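Local coordinates for protein glutathione S-transferase (Lodderomyces elongisporus, PDB 4IVF) that probably acts as a glutathione S-transferase of the Ure2p-like kind, binding two glutathione molecules in each subunit of a dimer, at residues Ala13-Gly18 / Phe37-Asn42; Asp172-Ala177 / Tyr205-Lys210; Gly119-Gln124 / Lys148-Val153. One frame throughout, in Å; residues are numbered along the deposited sequence.

Contact 1. Residues Ala13-Gly18 / Phe37-Asn42. With GSH (glutathione), chain U; GSH (glutathione), chain T.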
# COMPACT_ATOMS: atom_id res chain seq x y z
N ALA F 13 -11.28 -12.18 8.91
CA ALA F 13 -11.69 -13.44 8.30
C ALA F 13 -10.40 -14.23 8.07
O ALA F 13 -9.32 -13.65 7.99
CB ALA F 13 -12.41 -13.18 6.97
N PRO F 14 -10.51 -15.56 7.94
CA PRO F 14 -9.28 -16.36 7.76
C PRO F 14 -8.68 -16.20 6.36
O PRO F 14 -8.97 -16.99 5.46
CB PRO F 14 -9.76 -17.79 8.01
CG PRO F 14 -11.22 -17.76 7.70
CD PRO F 14 -11.72 -16.40 8.03
N THR F 15 -7.86 -15.17 6.20
CA THR F 15 -7.38 -14.72 4.89
C THR F 15 -5.99 -14.12 5.10
O THR F 15 -5.66 -13.73 6.23
CB THR F 15 -8.32 -13.63 4.30
OG1 THR F 15 -8.38 -12.51 5.19
CG2 THR F 15 -9.75 -14.16 4.04
N PRO F 16 -5.16 -14.04 4.03
CA PRO F 16 -3.78 -13.53 4.16
C PRO F 16 -3.74 -12.18 4.83
O PRO F 16 -2.83 -11.89 5.62
CB PRO F 16 -3.31 -13.36 2.70
CG PRO F 16 -4.33 -14.02 1.84
CD PRO F 16 -5.57 -14.29 2.63
N ASN F 17 -4.73 -11.34 4.53
CA ASN F 17 -4.78 -10.00 5.08
C ASN F 17 -5.14 -9.99 6.55
O ASN F 17 -4.50 -9.27 7.34
CB ASN F 17 -5.72 -9.13 4.25
CG ASN F 17 -5.06 -8.64 2.99
OD1 ASN F 17 -3.85 -8.36 2.97
ND2 ASN F 17 -5.83 -8.57 1.92
N GLY F 18 -6.15 -10.78 6.92
CA GLY F 18 -6.50 -10.99 8.31
C GLY F 18 -5.33 -11.49 9.14
O GLY F 18 -5.09 -11.00 10.25
N PHE F 37 -16.01 -12.57 9.66
CA PHE F 37 -16.94 -12.33 8.57
C PHE F 37 -16.93 -13.51 7.61
O PHE F 37 -15.86 -14.06 7.31
CB PHE F 37 -16.56 -11.06 7.79
CG PHE F 37 -16.79 -9.79 8.55
CD1 PHE F 37 -16.01 -9.46 9.64
CD2 PHE F 37 -17.81 -8.91 8.16
CE1 PHE F 37 -16.22 -8.28 10.34
CE2 PHE F 37 -18.03 -7.74 8.86
CZ PHE F 37 -17.24 -7.43 9.95
N ASP F 38 -18.12 -13.87 7.15
CA ASP F 38 -18.30 -14.82 6.06
C ASP F 38 -18.34 -14.10 4.72
O ASP F 38 -19.37 -13.53 4.33
CB ASP F 38 -19.60 -15.60 6.25
CG ASP F 38 -19.74 -16.77 5.28
OD1 ASP F 38 -19.13 -16.75 4.20
OD2 ASP F 38 -20.48 -17.72 5.62
N LEU F 39 -17.23 -14.14 4.00
CA LEU F 39 -17.09 -13.42 2.73
C LEU F 39 -17.99 -14.00 1.63
O LEU F 39 -18.41 -13.28 0.72
CB LEU F 39 -15.62 -13.35 2.28
CG LEU F 39 -14.73 -12.20 2.78
CD1 LEU F 39 -15.09 -11.77 4.19
CD2 LEU F 39 -13.26 -12.56 2.71
N SER F 40 -18.31 -15.29 1.71
CA SER F 40 -19.18 -15.90 0.71
C SER F 40 -20.61 -15.38 0.84
O SER F 40 -21.45 -15.62 -0.02
CB SER F 40 -19.15 -17.43 0.81
OG SER F 40 -19.67 -17.89 2.04
N LYS F 41 -20.87 -14.64 1.91
CA LYS F 41 -22.19 -14.07 2.15
C LYS F 41 -22.15 -12.56 2.04
O LYS F 41 -23.12 -11.89 2.39
CB LYS F 41 -22.69 -14.48 3.53
CG LYS F 41 -23.11 -15.95 3.61
CD LYS F 41 -23.41 -16.37 5.03
CE LYS F 41 -23.86 -17.82 5.10
NZ LYS F 41 -24.31 -18.20 6.47
N ASN F 42 -21.04 -12.04 1.54
CA ASN F 42 -20.89 -10.60 1.35
C ASN F 42 -21.10 -9.77 2.61
O ASN F 42 -21.67 -8.68 2.55
CB ASN F 42 -21.83 -10.10 0.25
CG ASN F 42 -21.09 -9.68 -0.99
OD1 ASN F 42 -20.96 -8.49 -1.27
ND2 ASN F 42 -20.58 -10.66 -1.74
N1 GSH U . -5.85 -3.33 0.88
CA1 GSH U . -6.57 -4.09 1.86
C1 GSH U . -5.73 -4.35 3.03
O11 GSH U . -6.22 -4.32 4.18
O12 GSH U . -4.51 -4.61 2.90
CB1 GSH U . -7.05 -5.40 1.25
CG1 GSH U . -8.10 -5.96 2.12
CD1 GSH U . -8.81 -7.17 1.52
OE1 GSH U . -8.56 -7.61 0.39
N2 GSH U . -9.86 -7.87 2.35
CA2 GSH U . -10.55 -9.01 1.79
C2 GSH U . -12.03 -8.71 1.81
O2 GSH U . -12.53 -8.16 2.80
CB2 GSH U . -10.26 -10.19 2.60
SG2 GSH U . -8.52 -10.51 2.60
N3 GSH U . -12.88 -9.08 0.68
CA3 GSH U . -14.30 -8.79 0.74
C3 GSH U . -14.77 -8.06 -0.46
O31 GSH U . -13.99 -7.39 -1.17
O32 GSH U . -15.99 -8.12 -0.76
N1 GSH T . -13.37 -8.36 -4.19
CA1 GSH T . -12.55 -9.52 -4.47
C1 GSH T . -12.62 -9.85 -5.89
O11 GSH T . -13.24 -9.10 -6.68
O12 GSH T . -12.05 -10.87 -6.34
CB1 GSH T . -12.91 -10.70 -3.56
CG1 GSH T . -11.71 -11.52 -3.26
CD1 GSH T . -10.74 -10.83 -2.31
OE1 GSH T . -11.12 -9.93 -1.54
N2 GSH T . -9.29 -11.23 -2.27
CA2 GSH T . -8.37 -10.55 -1.37
C2 GSH T . -7.41 -9.70 -2.16
O2 GSH T . -7.08 -10.05 -3.28
CB2 GSH T . -7.59 -11.54 -0.62
SG2 GSH T . -8.64 -12.68 0.20
N3 GSH T . -6.86 -8.48 -1.59
CA3 GSH T . -5.93 -7.71 -2.40
C3 GSH T . -4.93 -7.05 -1.54
O31 GSH T . -4.58 -7.56 -0.44
O32 GSH T . -4.42 -5.96 -1.92
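Apolar packing joins Ala13 and Thr15 to Leu39, and no hydrogen bond crosses between the two segments. CB of Ala13 lies 3.6 Å from Phe37 O and also meets CD1 of Leu39, while CG2 of Thr15 and CD2 of Leu39 approach tip to tip at 4.1 Å. The leucine methyls thus divide the work. CD1 turns to the alanine, and CD2, besides meeting the threonine, reaches 3.8 Å from CB2 of the chain U glutathione.

The two segments follow the neighbouring parallel strands 8-12 and 32-36, which helix 16-27 connects in a beta-alpha-beta crossover. This is the opening unit of the thioredoxin-like glutathione-binding domain, and the contact closes it beside the ligand. Phe37 continues the strand pairing through backbone bonding with Thr12.

Polar contacts gather around Thr15, the N-cap of helix 16-27. With chi1 at 59°, OG1 stands between the backbone N and the carbonyl carbon. From there it hydrogen-bonds to Ala13 O at 3.2 Å, approaching from above that carbonyl plane, and weakly accepts Gly18 N as the capping bond. The same OG1 comes 3.3 Å from SG2 of the chain U glutathione, placing the hydroxyl oxygen next to the ligand sulfur.

Asn17, in the first turn of the helix, serves the second ligand. Its ND2 donates to O31 of the chain T glutathione over 2.9 Å in a nearly straight bond (172°), while OD1 is taken by Lys20 NZ and Trp184 NE1. Partners on both sides of the amide would fix its rotation. ND2 is also 3.3 Å from OE1 of the chain U glutathione, so that one amide nitrogen lies close to both ligands, both of which also bond to Arg57.

Contact 2. Residues Asp172-Ala177 / Tyr205-Lys210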
# COMPACT_ATOMS: atom_id res chain seq x y z
N ASP F 172 18.39 -6.10 11.61
CA ASP F 172 18.56 -7.23 12.52
C ASP F 172 17.27 -7.63 13.25
O ASP F 172 17.31 -8.25 14.30
CB ASP F 172 19.63 -6.90 13.56
CG ASP F 172 19.28 -5.67 14.40
OD1 ASP F 172 18.38 -4.90 14.00
OD2 ASP F 172 19.91 -5.46 15.46
N ARG F 173 16.12 -7.28 12.70
CA ARG F 173 14.89 -7.64 13.38
C ARG F 173 13.75 -7.83 12.39
O ARG F 173 13.76 -7.25 11.31
CB ARG F 173 14.53 -6.59 14.44
CG ARG F 173 13.98 -5.29 13.88
CD ARG F 173 14.23 -4.11 14.82
NE ARG F 173 15.66 -3.91 15.01
CZ ARG F 173 16.22 -2.94 15.73
NH1 ARG F 173 15.47 -2.02 16.33
NH2 ARG F 173 17.54 -2.88 15.83
N TYR F 174 12.78 -8.66 12.76
CA TYR F 174 11.53 -8.71 12.01
C TYR F 174 10.80 -7.39 12.21
O TYR F 174 10.80 -6.82 13.30
CB TYR F 174 10.64 -9.85 12.49
CG TYR F 174 11.17 -11.23 12.17
CD1 TYR F 174 11.36 -11.63 10.85
CD2 TYR F 174 11.47 -12.14 13.18
CE1 TYR F 174 11.85 -12.89 10.55
CE2 TYR F 174 11.96 -13.40 12.89
CZ TYR F 174 12.14 -13.77 11.57
OH TYR F 174 12.61 -15.02 11.27
N THR F 175 10.23 -6.87 11.14
CA THR F 175 9.41 -5.68 11.21
C THR F 175 8.03 -5.97 10.62
O THR F 175 7.74 -7.11 10.23
CB THR F 175 10.05 -4.53 10.41
OG1 THR F 175 10.25 -4.96 9.05
CG2 THR F 175 11.40 -4.13 11.04
N VAL F 176 7.19 -4.94 10.53
CA VAL F 176 5.85 -5.12 9.96
C VAL F 176 5.96 -5.54 8.50
O VAL F 176 5.05 -6.16 7.96
CB VAL F 176 4.98 -3.83 10.09
CG1 VAL F 176 4.58 -3.57 11.54
CG2 VAL F 176 5.69 -2.62 9.51
N ALA F 177 7.07 -5.19 7.85
CA ALA F 177 7.23 -5.56 6.45
C ALA F 177 7.30 -7.09 6.31
O ALA F 177 6.66 -7.66 5.44
CB ALA F 177 8.45 -4.89 5.85
N TYR F 205 10.95 -17.85 5.64
CA TYR F 205 9.62 -18.41 5.86
C TYR F 205 9.62 -19.50 6.94
O TYR F 205 8.81 -19.47 7.87
CB TYR F 205 9.05 -18.96 4.54
CG TYR F 205 7.61 -19.45 4.64
CD1 TYR F 205 6.56 -18.55 4.76
CD2 TYR F 205 7.31 -20.80 4.62
CE1 TYR F 205 5.25 -18.98 4.84
CE2 TYR F 205 6.01 -21.24 4.69
CZ TYR F 205 4.98 -20.32 4.82
OH TYR F 205 3.68 -20.76 4.91
N ASP F 206 10.54 -20.45 6.81
CA ASP F 206 10.63 -21.55 7.77
C ASP F 206 10.91 -21.04 9.18
O ASP F 206 10.40 -21.59 10.17
CB ASP F 206 11.71 -22.58 7.36
CG ASP F 206 11.40 -23.29 6.05
OD1 ASP F 206 10.21 -23.34 5.64
OD2 ASP F 206 12.35 -23.81 5.41
N SER F 207 11.74 -20.01 9.28
CA SER F 207 12.07 -19.41 10.57
C SER F 207 10.85 -18.78 11.25
O SER F 207 10.64 -18.95 12.46
CB SER F 207 13.17 -18.37 10.41
OG SER F 207 14.42 -19.00 10.22
N LEU F 208 10.05 -18.06 10.47
CA LEU F 208 8.85 -17.42 11.02
C LEU F 208 7.80 -18.42 11.52
O LEU F 208 7.17 -18.21 12.55
CB LEU F 208 8.26 -16.44 10.01
CG LEU F 208 9.07 -15.14 9.98
CD1 LEU F 208 8.93 -14.42 8.65
CD2 LEU F 208 8.61 -14.25 11.12
N LEU F 209 7.62 -19.53 10.80
CA LEU F 209 6.59 -20.50 11.18
C LEU F 209 6.98 -21.26 12.44
O LEU F 209 6.16 -21.96 13.01
CB LEU F 209 6.34 -21.50 10.07
CG LEU F 209 5.79 -21.00 8.75
CD1 LEU F 209 5.77 -22.20 7.83
CD2 LEU F 209 4.40 -20.46 8.93
N LYS F 210 8.23 -21.11 12.86
CA LYS F 210 8.69 -21.77 14.07
C LYS F 210 8.26 -20.97 15.29
O LYS F 210 8.23 -21.50 16.39
CB LYS F 210 10.21 -21.94 14.06
CG LYS F 210 10.73 -22.94 13.06
CD LYS F 210 12.23 -23.16 13.27
CE LYS F 210 12.74 -24.36 12.50
NZ LYS F 210 14.15 -24.67 12.85
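Tyr174 and Leu208 carry this contact between the approach to helix 176-185 and the last turns of helix 199-209, in the all-helical C-terminal domain of the glutathione transferase fold. Tyr174 immediately precedes Thr175, the N-cap of helix 176-185. Thr175 OG1 weakly accepts Ala177 N, and Asp178 OD1 accepts Thr175 N, a pairing consistent with the N-capping box known from this domain.

The two side chains slide past each other in opposite directions, which lays the leucine over the ring instead of against its rim. CD2 of Leu208 stands 3.6 Å from the Tyr174 ring centroid and 14° off the ring normal, a CH-pi contact over one face. Leu208 CG leans toward the phenolic end, 3.6 Å from Tyr174 CE1. Its CB points neither at the tyrosine nor away from it, and chi1 of -77°, placing CG beside the backbone N, brings the branch in over the ring. Leu208 also packs on Phe179 and Leu182, so the same side chain touches helix 176-185 as well as the residue leading into it. The Tyr174 ring meets Tyr168 edge-to-face as well.

At the far end of the tyrosine the contact passes to Ser207. There the hydroxyl of the serine is turned to its own helix, OG bonding to Lys203 O, and CB is what meets Tyr174 OH, at 3.5 Å.

Contact 3. Residues Gly119-Gln124 / Lys148-Val153. With GSH (glutathione), chain T.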
# COMPACT_ATOMS: atom_id res chain seq x y z
N GLY F 119 0.25 -8.27 -2.32
CA GLY F 119 -1.16 -8.56 -2.09
C GLY F 119 -2.07 -8.38 -3.30
O GLY F 119 -2.73 -9.31 -3.73
N PRO F 120 -2.11 -7.16 -3.87
CA PRO F 120 -2.95 -6.95 -5.05
C PRO F 120 -2.68 -7.93 -6.19
O PRO F 120 -3.64 -8.44 -6.77
CB PRO F 120 -2.62 -5.51 -5.47
CG PRO F 120 -2.30 -4.83 -4.15
CD PRO F 120 -1.54 -5.89 -3.37
N ILE F 121 -1.42 -8.19 -6.52
CA ILE F 121 -1.10 -9.06 -7.65
C ILE F 121 -1.40 -10.54 -7.36
O ILE F 121 -1.99 -11.24 -8.19
CB ILE F 121 0.36 -8.87 -8.13
CG1 ILE F 121 0.52 -7.48 -8.77
CG2 ILE F 121 0.79 -9.98 -9.08
CD1 ILE F 121 -0.41 -7.22 -9.95
N GLN F 122 -1.00 -11.02 -6.19
CA GLN F 122 -1.25 -12.41 -5.83
C GLN F 122 -2.76 -12.64 -5.63
O GLN F 122 -3.27 -13.75 -5.81
CB GLN F 122 -0.47 -12.79 -4.57
CG GLN F 122 -0.53 -14.27 -4.25
CD GLN F 122 0.37 -14.68 -3.09
OE1 GLN F 122 1.34 -14.00 -2.76
NE2 GLN F 122 0.04 -15.80 -2.46
N GLY F 123 -3.47 -11.58 -5.25
CA GLY F 123 -4.90 -11.64 -5.09
C GLY F 123 -5.59 -11.78 -6.43
O GLY F 123 -6.61 -12.46 -6.53
N GLN F 124 -5.03 -11.17 -7.47
CA GLN F 124 -5.61 -11.29 -8.81
C GLN F 124 -5.43 -12.70 -9.33
O GLN F 124 -6.34 -13.27 -9.92
CB GLN F 124 -5.00 -10.30 -9.80
CG GLN F 124 -5.22 -8.85 -9.44
CD GLN F 124 -6.58 -8.61 -8.82
OE1 GLN F 124 -7.61 -8.77 -9.47
NE2 GLN F 124 -6.58 -8.22 -7.54
N LYS F 148 5.40 -14.29 -9.25
CA LYS F 148 6.74 -14.84 -9.18
C LYS F 148 7.78 -13.72 -9.29
O LYS F 148 8.84 -13.80 -8.67
CB LYS F 148 6.97 -15.88 -10.27
CG LYS F 148 6.30 -17.22 -10.01
CD LYS F 148 6.33 -18.06 -11.28
CE LYS F 148 5.87 -19.48 -11.05
NZ LYS F 148 5.68 -20.18 -12.35
N ARG F 149 7.47 -12.70 -10.09
CA ARG F 149 8.36 -11.56 -10.20
C ARG F 149 8.59 -10.93 -8.82
O ARG F 149 9.73 -10.66 -8.43
CB ARG F 149 7.80 -10.51 -11.17
CG ARG F 149 8.79 -9.37 -11.46
CD ARG F 149 8.14 -8.14 -12.11
NE ARG F 149 7.24 -7.43 -11.20
CZ ARG F 149 7.63 -6.52 -10.30
NH1 ARG F 149 8.92 -6.21 -10.16
NH2 ARG F 149 6.74 -5.94 -9.52
N ILE F 150 7.49 -10.72 -8.09
CA ILE F 150 7.51 -10.01 -6.82
C ILE F 150 8.26 -10.75 -5.70
O ILE F 150 8.95 -10.15 -4.89
CB ILE F 150 6.07 -9.64 -6.38
CG1 ILE F 150 5.54 -8.51 -7.26
CG2 ILE F 150 6.03 -9.19 -4.94
CD1 ILE F 150 4.06 -8.35 -7.19
N TYR F 151 8.12 -12.07 -5.67
CA TYR F 151 8.85 -12.87 -4.72
C TYR F 151 10.33 -12.91 -5.06
O TYR F 151 11.17 -12.98 -4.16
CB TYR F 151 8.25 -14.27 -4.62
CG TYR F 151 7.01 -14.26 -3.75
CD1 TYR F 151 5.74 -14.16 -4.31
CD2 TYR F 151 7.11 -14.30 -2.37
CE1 TYR F 151 4.61 -14.11 -3.52
CE2 TYR F 151 5.98 -14.26 -1.57
CZ TYR F 151 4.73 -14.17 -2.16
OH TYR F 151 3.61 -14.14 -1.37
N GLY F 152 10.63 -12.82 -6.35
CA GLY F 152 12.01 -12.68 -6.80
C GLY F 152 12.62 -11.39 -6.27
O GLY F 152 13.80 -11.36 -5.92
N VAL F 153 11.83 -10.34 -6.22
CA VAL F 153 12.31 -9.06 -5.71
C VAL F 153 12.57 -9.16 -4.21
O VAL F 153 13.62 -8.75 -3.72
CB VAL F 153 11.29 -7.92 -5.98
CG1 VAL F 153 11.76 -6.62 -5.33
CG2 VAL F 153 11.07 -7.74 -7.47
N1 GSH T . -13.37 -8.36 -4.19
CA1 GSH T . -12.55 -9.52 -4.47
C1 GSH T . -12.62 -9.85 -5.89
O11 GSH T . -13.24 -9.10 -6.68
O12 GSH T . -12.05 -10.87 -6.34
CB1 GSH T . -12.91 -10.70 -3.56
CG1 GSH T . -11.71 -11.52 -3.26
CD1 GSH T . -10.74 -10.83 -2.31
OE1 GSH T . -11.12 -9.93 -1.54
N2 GSH T . -9.29 -11.23 -2.27
CA2 GSH T . -8.37 -10.55 -1.37
C2 GSH T . -7.41 -9.70 -2.16
O2 GSH T . -7.08 -10.05 -3.28
CB2 GSH T . -7.59 -11.54 -0.62
SG2 GSH T . -8.64 -12.68 0.20
N3 GSH T . -6.86 -8.48 -1.59
CA3 GSH T . -5.93 -7.71 -2.40
C3 GSH T . -4.93 -7.05 -1.54
O31 GSH T . -4.58 -7.56 -0.44
O32 GSH T . -4.42 -5.96 -1.92
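A buried helix-helix contact links Ile121 and Gln122 of helix 102-131 to Ile150 and Tyr151 of helix 137-159, with one apolar pair and one side-chain hydrogen bond. The nearest CA atoms, those of Ile121 and Ile150, are 8.7 Å apart. CD1 of Ile150 is the atom that reaches across, resting 3.9 Å from Ile121 CB and at similar distance from CG1 and CG2, so it sits at the branch point of its partner.

The polar pair crosses at about a right angle. Tyr151 OH donates to Gln122 OE1 over 2.7 Å, meeting a lone pair in the carbonyl plane with a C=O...donor angle of 142°; the amide and ring planes stand 60° apart. Gln122 CG is anti to the backbone N (chi1 -173°) and the chain continues extended, which carries the amide to the ring edge. NE2 of the same amide bonds to Trp184 O, satisfying its other end within the buried interior.

In the glutathione transferase fold these two long helices pack antiparallel and lie at the dimer interface. Here Pro120 packs on Ala116 of the second subunit, and helix 102-131 is kinked at this proline, whose N makes no bond to the preceding turn.

Gly119 and Gly123, which have no side chains, let the backbone of helix 102-131 come close to the ligand. Gly123 CA comes 3.2 Å from O2 of the chain T glutathione, and Pro120 CD is 3.2 Å from its O32. Gln124 folds back so that NE2 donates to Pro120 O at 3.0 Å, alongside the regular bond to that oxygen from Gln124 N. Its OE1 is bound by Tyr143 OH and Arg142 NH2 of the second subunit, an arginine that also bonds to this glutathione.

Along the chain contact 1 comes first, in the thioredoxin-like domain, then contact 3 and last contact 2, both in the helical domain. Contacts 1 and 3 have centres about 20 Å apart and nearest atoms about 6 Å apart; they do not touch, yet both reach the chain T glutathione, which therefore lies between the two domains. Contact 2 stands away from the ligand sites, its centre about 24 Å from that of contact 1 and on the opposite side of the chain's centre. Helix 176-185 relates it to contact 3, about 19 Å away between centres: this helix follows helix 137-159, and its Trp184 bonds to both Gln122 and Asn17.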